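Local structure of branched-chain-amino-acid aminotransferase (Pseudomonas sp. UW4, 6JIF) at residues T183-Q188 / I309-G314; N245-T250 / G301-A306. The protein catalyses the pyridoxal-phosphate-dependent, reversible transfer of the amino group of branched-chain amino acids to a 2-oxo acid, probably 2-oxoglutarate. One frame throughout, in Å; residues are numbered along the deposited sequence.

After most of the antiparallel sheet has been built, the chain reaches 183-188, then leaves through helix 206-221 and strands 227-230 and 238-241 before reaching 245-250. It next runs through strand 255-258, helix 267-278 and strand 284-287, and returns as 301-306 to close contact 2 against 245-250. Shortly afterwards 309-314 reaches back to 183-188 and closes contact 1, so the loop of contact 2 is nested within that of contact 1. The two contacts adjoin, with centres about 10 Å apart: strands 297-304 and 308-317 follow each other in the same mixed sheet, where Thr310 N lies 2.7 Å from Ala302 O, a probable hydrogen bond, and the end of Ile312 packs on Phe246.

Contact 1 (T183-Q188 / I309-G314); sequences TPHNFQ and ITPIGG
The rings of His185 and Phe187 both reach the methyl of Thr310. His185 CD2 lies 3.4 Å from Thr310 CG2, the two side chains crossing at about a right angle, while Phe187 presents its ring edge to the methyl, with CZ 3.8 Å from Thr310 CG2. Thr310 delivers this methyl by setting CG2 trans to its own nitrogen and OG1 trans to its carbonyl carbon (chi1 -58°). In Phe187, CG stands beside the backbone N (chi1 -61°), which brings the CE1 and CZ end of the ring up to the partner strand; CE1 also meets Ile312 CG1 at 3.6 Å. Phe178 lies against the His185 ring and also touches Thr310.

The backbones beneath are parallel neighbours in the mixed sheet of the larger domain of a fold type IV aminotransferase, though the short strand segments cross at 71°. His185 is the bridging residue: its N donates to Pro311 O at 3.0 Å, and its O accepts Gly313 N at 2.6 Å, a short bond whose donor stands above the carbonyl plane. Beyond this pair the register slips by one residue, since Phe187 N bonds to Gly314 O (3.0 Å) instead of the Gly313 carbonyl. Gly313, with helical backbone torsions, sits at the slip, and Pro184 CB packs on its CA at 3.6 Å. A CB on Gly313 would be tight against both Pro184 CB and Asn186 OD1.

At the N-terminal end of 183-188, the Pro311 ring turns its CD toward Thr183 O, 3.4 Å away, and Leu182 and Val330 also touch this proline. Asn186 directs its amide nitrogen ND2 out of the pair, to a hydrogen bond with Glu327 OE1.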
ATOM      1  N   THR B 183      19.620 -23.941  -6.909  1.00 21.41           N
ATOM      2  CA  THR B 183      20.977 -23.442  -6.919  1.00 23.83           C
ATOM      3  C   THR B 183      21.027 -22.341  -5.894  1.00 17.57           C
ATOM      4  O   THR B 183      19.972 -21.775  -5.565  1.00 17.12           O
ATOM      5  CB  THR B 183      21.376 -22.888  -8.294  1.00 27.70           C
ATOM      6  OG1 THR B 183      22.787 -22.743  -8.324  1.00 39.43           O
ATOM      7  CG2 THR B 183      20.699 -21.513  -8.517  1.00 19.02           C
ATOM      8  N   PRO B 184      22.189 -22.060  -5.308  1.00 17.72           N
ATOM      9  CA  PRO B 184      22.255 -20.934  -4.354  1.00 16.01           C
ATOM     10  C   PRO B 184      22.219 -19.565  -5.018  1.00 19.49           C
ATOM     11  O   PRO B 184      22.813 -19.335  -6.071  1.00 16.87           O
ATOM     12  CB  PRO B 184      23.615 -21.113  -3.666  1.00 15.84           C
ATOM     13  CG  PRO B 184      24.097 -22.516  -4.056  1.00 23.54           C
ATOM     14  CD  PRO B 184      23.435 -22.851  -5.356  1.00 20.92           C
ATOM     15  N   HIS B 185      21.610 -18.613  -4.315  1.00 15.32           N
ATOM     16  CA  HIS B 185      21.512 -17.231  -4.760  1.00 16.23           C
ATOM     17  C   HIS B 185      21.981 -16.363  -3.626  1.00 15.44           C
ATOM     18  O   HIS B 185      21.817 -16.743  -2.464  1.00 15.20           O
ATOM     19  CB  HIS B 185      20.058 -16.824  -5.066  1.00 17.13           C
ATOM     20  CG  HIS B 185      19.413 -17.735  -6.025  1.00 23.14           C
ATOM     21  ND1 HIS B 185      19.341 -17.464  -7.369  1.00 27.00           N
ATOM     22  CD2 HIS B 185      18.924 -18.983  -5.863  1.00 23.39           C
ATOM     23  CE1 HIS B 185      18.805 -18.492  -7.994  1.00 24.53           C
ATOM     24  NE2 HIS B 185      18.540 -19.428  -7.102  1.00 26.12           N
ATOM     25  N   ASN B 186      22.529 -15.194  -3.971  1.00 13.92           N
ATOM     26  CA  ASN B 186      22.995 -14.202  -2.992  1.00 13.34           C
ATOM     27  C   ASN B 186      21.953 -13.106  -2.812  1.00 16.37           C
ATOM     28  O   ASN B 186      21.330 -12.678  -3.792  1.00 15.17           O
ATOM     29  CB  ASN B 186      24.331 -13.569  -3.387  1.00 13.62           C
ATOM     30  CG  ASN B 186      25.435 -14.609  -3.461  1.00 18.60           C
ATOM     31  OD1 ASN B 186      25.385 -15.621  -2.783  1.00 15.74           O
ATOM     32  ND2 ASN B 186      26.443 -14.362  -4.303  1.00 20.87           N
ATOM     33  N   PHE B 187      21.791 -12.649  -1.560  1.00 14.05           N
ATOM     34  CA  PHE B 187      20.837 -11.576  -1.227  1.00 15.40           C
ATOM     35  C   PHE B 187      21.556 -10.510  -0.422  1.00 14.42           C
ATOM     36  O   PHE B 187      22.619 -10.776   0.148  1.00 15.99           O
ATOM     37  CB  PHE B 187      19.616 -12.107  -0.434  1.00 16.00           C
ATOM     38  CG  PHE B 187      18.785 -13.135  -1.186  1.00 13.62           C
ATOM     39  CD1 PHE B 187      19.205 -14.432  -1.283  1.00 13.86           C
ATOM     40  CD2 PHE B 187      17.580 -12.757  -1.790  1.00 15.57           C
ATOM     41  CE1 PHE B 187      18.422 -15.392  -1.970  1.00 17.00           C
ATOM     42  CE2 PHE B 187      16.827 -13.667  -2.451  1.00 19.03           C
ATOM     43  CZ  PHE B 187      17.260 -15.015  -2.552  1.00 16.17           C
ATOM     44  N   GLN B 188      20.983  -9.293  -0.375  1.00 12.97           N
ATOM     45  CA  GLN B 188      21.605  -8.139   0.278  1.00 15.75           C
ATOM     46  C   GLN B 188      20.695  -7.553   1.356  1.00 15.88           C
ATOM     47  O   GLN B 188      19.522  -7.292   1.094  1.00 13.33           O
ATOM     48  CB  GLN B 188      21.894  -7.047  -0.734  1.00 15.02           C
ATOM     49  CG  GLN B 188      22.666  -5.885  -0.141  1.00 17.29           C
ATOM     50  CD  GLN B 188      22.864  -4.800  -1.135  1.00 20.31           C
ATOM     51  OE1 GLN B 188      21.920  -4.275  -1.724  1.00 20.49           O
ATOM     52  NE2 GLN B 188      24.131  -4.452  -1.363  1.00 21.63           N
ATOM     53  N   ILE B 309      11.371 -23.197  -2.716  1.00 16.04           N
ATOM     54  CA  ILE B 309      12.509 -22.883  -1.862  1.00 16.84           C
ATOM     55  C   ILE B 309      13.556 -22.224  -2.740  1.00 15.33           C
ATOM     56  O   ILE B 309      13.878 -22.747  -3.804  1.00 17.66           O
ATOM     57  CB  ILE B 309      13.093 -24.131  -1.178  1.00 14.91           C
ATOM     58  CG1 ILE B 309      12.114 -24.635  -0.131  1.00 15.26           C
ATOM     59  CG2 ILE B 309      14.452 -23.798  -0.490  1.00 15.23           C
ATOM     60  CD1 ILE B 309      12.656 -25.775   0.675  1.00 20.86           C
ATOM     61  N   THR B 310      14.084 -21.068  -2.302  1.00 17.17           N
ATOM     62  CA  THR B 310      15.242 -20.483  -2.974  1.00 14.13           C
ATOM     63  C   THR B 310      16.423 -20.652  -2.031  1.00 12.58           C
ATOM     64  O   THR B 310      16.419 -20.052  -0.952  1.00 17.40           O
ATOM     65  CB  THR B 310      14.992 -19.006  -3.271  1.00 18.63           C
ATOM     66  OG1 THR B 310      13.809 -18.878  -4.080  1.00 20.07           O
ATOM     67  CG2 THR B 310      16.198 -18.388  -3.974  1.00 15.34           C
ATOM     68  N   PRO B 311      17.427 -21.465  -2.350  1.00 13.15           N
ATOM     69  CA  PRO B 311      18.571 -21.596  -1.444  1.00 14.18           C
ATOM     70  C   PRO B 311      19.371 -20.295  -1.403  1.00 17.25           C
ATOM     71  O   PRO B 311      19.499 -19.595  -2.410  1.00 16.79           O
ATOM     72  CB  PRO B 311      19.366 -22.769  -2.050  1.00 15.87           C
ATOM     73  CG  PRO B 311      18.411 -23.517  -2.820  1.00 16.88           C
ATOM     74  CD  PRO B 311      17.487 -22.457  -3.422  1.00 17.01           C
ATOM     75  N   ILE B 312      19.828 -19.925  -0.205  1.00 15.37           N
ATOM     76  CA  ILE B 312      20.647 -18.732  -0.037  1.00 12.13           C
ATOM     77  C   ILE B 312      22.109 -19.157  -0.034  1.00 19.36           C
ATOM     78  O   ILE B 312      22.526 -19.976   0.794  1.00 21.15           O
ATOM     79  CB  ILE B 312      20.300 -17.957   1.235  1.00 14.35           C
ATOM     80  CG1 ILE B 312      18.899 -17.357   1.065  1.00 13.66           C
ATOM     81  CG2 ILE B 312      21.369 -16.883   1.476  1.00 19.53           C
ATOM     82  CD1 ILE B 312      18.255 -17.020   2.359  1.00 15.12           C
ATOM     83  N   GLY B 313      22.866 -18.629  -0.974  1.00 14.59           N
ATOM     84  CA  GLY B 313      24.303 -18.891  -0.971  1.00 14.40           C
ATOM     85  C   GLY B 313      24.946 -17.955   0.047  1.00 14.46           C
ATOM     86  O   GLY B 313      25.573 -18.406   1.021  1.00 15.99           O
ATOM     87  N   GLY B 314      24.674 -16.670  -0.060  1.00 16.17           N
ATOM     88  CA  GLY B 314      25.298 -15.730   0.859  1.00 16.99           C
ATOM     89  C   GLY B 314      24.388 -14.547   1.070  1.00 14.77           C
ATOM     90  O   GLY B 314      23.575 -14.213   0.209  1.00 15.91           O
TER

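Contact 2 (N245-T250 / G301-A306); sequences NFFGIT and GACGTA. With PLP (pyridoxal-5'-phosphate), chain D.
Asn245 O accepts a hydrogen bond of 2.8 Å from Cys303 N, and the CA of Ala302 adds a close CA-H...O contact at 2.9 Å. Asn245 N returns a bond to Cys303 O, in the plane of that carbonyl, so the two residues grip each other as an antiparallel hydrogen-bonded pair. Phe247 and Gly301 form the second such pair, where Phe247 N donates to Gly301 O at 2.8 Å with an N-H...O angle of 171° and Gly301 N returns a bond to Phe247 O.

Phe247 folds its ring over Gly301 because CG lies between the backbone N and the carbonyl carbon (chi1 68°). The result is a CH-pi contact: Gly301 CA stands 3.9 Å from the Phe247 ring centroid, 24° off the normal, and a CB on Gly301 would clash with the ring. With an alanine here in place of the phenylalanine, Gly301 is likely to lose the ring over its CA and Phe255 its aromatic neighbour.

On the same sheet face Asn245 CB touches Cys303 SG at 3.9 Å, whereas Phe246 and Ala302 point to the other face. The end of the pair where 245-250 begins and 301-304 finishes borders the cofactor site of this class IV aminotransferase. Asn245 lays its amide near the pyridine ring, with CG 3.7 Å from PLP C6, and ND2 is tied to Leu264 O. Past Gly304 the strand turns, and Thr305 donates two hydrogen bonds to PLP O3P, from N at 2.9 Å and from OG1 at 2.7 Å. Arg102, Tyr209, Ile267 and Thr268 supply further hydrogen bonds to the cofactor.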
ATOM      1  N   ASN B 245       9.607 -16.126   2.929  1.00 15.35           N
ATOM      2  CA  ASN B 245      10.056 -16.237   4.311  1.00 13.92           C
ATOM      3  C   ASN B 245      11.482 -16.764   4.368  1.00 14.79           C
ATOM      4  O   ASN B 245      11.941 -17.453   3.443  1.00 14.96           O
ATOM      5  CB  ASN B 245       9.165 -17.161   5.109  1.00 11.42           C
ATOM      6  CG  ASN B 245       7.786 -16.565   5.317  1.00 16.92           C
ATOM      7  OD1 ASN B 245       6.793 -17.138   4.902  1.00 14.96           O
ATOM      8  ND2 ASN B 245       7.750 -15.375   5.876  1.00 13.82           N
ATOM      9  N   PHE B 246      12.193 -16.423   5.459  1.00 12.71           N
ATOM     10  CA  PHE B 246      13.559 -16.906   5.691  1.00 14.33           C
ATOM     11  C   PHE B 246      13.512 -18.187   6.516  1.00 14.68           C
ATOM     12  O   PHE B 246      12.680 -18.328   7.404  1.00 15.65           O
ATOM     13  CB  PHE B 246      14.380 -15.856   6.454  1.00 11.72           C
ATOM     14  CG  PHE B 246      15.769 -16.307   6.831  1.00 13.10           C
ATOM     15  CD1 PHE B 246      16.831 -16.156   5.931  1.00 15.67           C
ATOM     16  CD2 PHE B 246      16.034 -16.858   8.078  1.00 13.74           C
ATOM     17  CE1 PHE B 246      18.133 -16.576   6.246  1.00 16.93           C
ATOM     18  CE2 PHE B 246      17.365 -17.250   8.423  1.00 13.99           C
ATOM     19  CZ  PHE B 246      18.390 -17.132   7.502  1.00 15.20           C
ATOM     20  N   PHE B 247      14.404 -19.119   6.231  1.00 14.14           N
ATOM     21  CA  PHE B 247      14.687 -20.156   7.211  1.00 14.88           C
ATOM     22  C   PHE B 247      16.199 -20.394   7.242  1.00 17.68           C
ATOM     23  O   PHE B 247      16.904 -20.188   6.245  1.00 13.92           O
ATOM     24  CB  PHE B 247      13.888 -21.446   6.946  1.00 12.93           C
ATOM     25  CG  PHE B 247      14.307 -22.174   5.708  1.00 14.13           C
ATOM     26  CD1 PHE B 247      15.387 -23.067   5.726  1.00 18.65           C
ATOM     27  CD2 PHE B 247      13.673 -21.932   4.501  1.00 18.70           C
ATOM     28  CE1 PHE B 247      15.786 -23.730   4.561  1.00 23.09           C
ATOM     29  CE2 PHE B 247      14.096 -22.563   3.327  1.00 18.21           C
ATOM     30  CZ  PHE B 247      15.156 -23.472   3.360  1.00 18.51           C
ATOM     31  N   GLY B 248      16.687 -20.750   8.423  1.00 16.75           N
ATOM     32  CA  GLY B 248      18.055 -21.204   8.587  1.00 13.28           C
ATOM     33  C   GLY B 248      18.039 -22.609   9.160  1.00 17.98           C
ATOM     34  O   GLY B 248      17.116 -22.985   9.868  1.00 21.06           O
ATOM     35  N   ILE B 249      19.080 -23.382   8.862  1.00 18.11           N
ATOM     36  CA  ILE B 249      19.268 -24.723   9.416  1.00 12.90           C
ATOM     37  C   ILE B 249      20.476 -24.655  10.322  1.00 19.57           C
ATOM     38  O   ILE B 249      21.564 -24.352   9.837  1.00 17.47           O
ATOM     39  CB  ILE B 249      19.516 -25.769   8.316  1.00 16.65           C
ATOM     40  CG1 ILE B 249      18.402 -25.764   7.280  1.00 20.01           C
ATOM     41  CG2 ILE B 249      19.738 -27.160   8.967  1.00 20.12           C
ATOM     42  CD1 ILE B 249      17.006 -26.085   7.847  1.00 18.53           C
ATOM     43  N   THR B 250      20.304 -24.867  11.623  1.00 21.30           N
ATOM     44  CA  THR B 250      21.414 -24.736  12.557  1.00 18.07           C
ATOM     45  C   THR B 250      22.396 -25.897  12.436  1.00 20.30           C
ATOM     46  O   THR B 250      22.116 -26.937  11.836  1.00 19.17           O
ATOM     47  CB  THR B 250      20.943 -24.698  14.004  1.00 16.79           C
ATOM     48  OG1 THR B 250      20.343 -25.966  14.317  1.00 18.20           O
ATOM     49  CG2 THR B 250      19.964 -23.589  14.181  1.00 21.00           C
ATOM     50  N   GLY B 301      17.735 -20.578   3.503  1.00 14.74           N
ATOM     51  CA  GLY B 301      16.894 -20.483   2.333  1.00 11.64           C
ATOM     52  C   GLY B 301      15.716 -19.560   2.552  1.00 16.17           C
ATOM     53  O   GLY B 301      15.530 -18.965   3.623  1.00 15.43           O
ATOM     54  N   ALA B 302      15.015 -19.331   1.450  1.00 14.15           N
ATOM     55  CA  ALA B 302      13.753 -18.587   1.440  1.00 13.28           C
ATOM     56  C   ALA B 302      12.645 -19.456   0.879  1.00 20.51           C
ATOM     57  O   ALA B 302      12.880 -20.302   0.027  1.00 15.97           O
ATOM     58  CB  ALA B 302      13.867 -17.322   0.630  1.00 15.25           C
ATOM     59  N   CYS B 303      11.453 -19.369   1.458  1.00 18.27           N
ATOM     60  CA  CYS B 303      10.359 -20.214   0.995  1.00 15.48           C
ATOM     61  C   CYS B 303       9.143 -19.349   0.648  1.00 15.53           C
ATOM     62  O   CYS B 303       8.928 -18.298   1.255  1.00 14.85           O
ATOM     63  CB  CYS B 303       9.984 -21.296   1.999  1.00 15.88           C
ATOM     64  SG  CYS B 303       9.570 -20.669   3.566  1.00 18.46           S
ATOM     65  N   GLY B 304       8.417 -19.772  -0.368  1.00 14.72           N
ATOM     66  CA  GLY B 304       7.148 -19.106  -0.726  1.00 15.52           C
ATOM     67  C   GLY B 304       6.540 -19.904  -1.858  1.00 15.28           C
ATOM     68  O   GLY B 304       7.154 -20.826  -2.386  1.00 19.59           O
ATOM     69  N   THR B 305       5.311 -19.545  -2.230  1.00 18.36           N
ATOM     70  CA  THR B 305       4.570 -20.355  -3.194  1.00 18.39           C
ATOM     71  C   THR B 305       5.255 -20.350  -4.566  1.00 17.17           C
ATOM     72  O   THR B 305       5.361 -21.391  -5.216  1.00 20.37           O
ATOM     73  CB  THR B 305       3.118 -19.858  -3.289  1.00 20.58           C
ATOM     74  OG1 THR B 305       2.437 -20.149  -2.043  1.00 17.41           O
ATOM     75  CG2 THR B 305       2.427 -20.534  -4.450  1.00 19.96           C
ATOM     76  N   ALA B 306       5.677 -19.174  -5.045  1.00 18.28           N
ATOM     77  CA  ALA B 306       6.212 -19.091  -6.406  1.00 25.28           C
ATOM     78  C   ALA B 306       7.557 -19.802  -6.526  1.00 26.50           C
ATOM     79  O   ALA B 306       7.787 -20.563  -7.477  1.00 30.35           O
ATOM     80  CB  ALA B 306       6.314 -17.629  -6.855  1.00 29.40           C
TER
HETATM   81  N1  PLP D 401       6.859 -13.324   2.689  1.00 18.12           N
HETATM   82  C2  PLP D 401       6.186 -12.283   2.122  1.00 21.86           C
HETATM   83  C2A PLP D 401       6.623 -10.906   2.509  1.00 21.89           C
HETATM   84  C3  PLP D 401       5.104 -12.514   1.272  1.00 26.89           C
HETATM   85  O3  PLP D 401       4.407 -11.452   0.758  1.00 27.39           O
HETATM   86  C4  PLP D 401       4.733 -13.846   0.954  1.00 26.24           C
HETATM   87  C4A PLP D 401       3.450 -14.150   0.201  1.00 21.50           C
HETATM   88  C5  PLP D 401       5.479 -14.881   1.552  1.00 21.81           C
HETATM   89  C6  PLP D 401       6.500 -14.593   2.407  1.00 23.87           C
HETATM   90  C5A PLP D 401       5.279 -16.338   1.275  1.00 22.42           C
HETATM   91  O4P PLP D 401       3.975 -16.716   1.509  1.00 20.87           O
HETATM   92  P   PLP D 401       3.454 -18.082   0.869  1.00 18.33           P
HETATM   93  O1P PLP D 401       4.363 -19.215   1.280  1.00 17.61           O
HETATM   94  O2P PLP D 401       2.073 -18.224   1.525  1.00 15.20           O
HETATM   95  O3P PLP D 401       3.408 -18.005  -0.654  1.00 20.47           O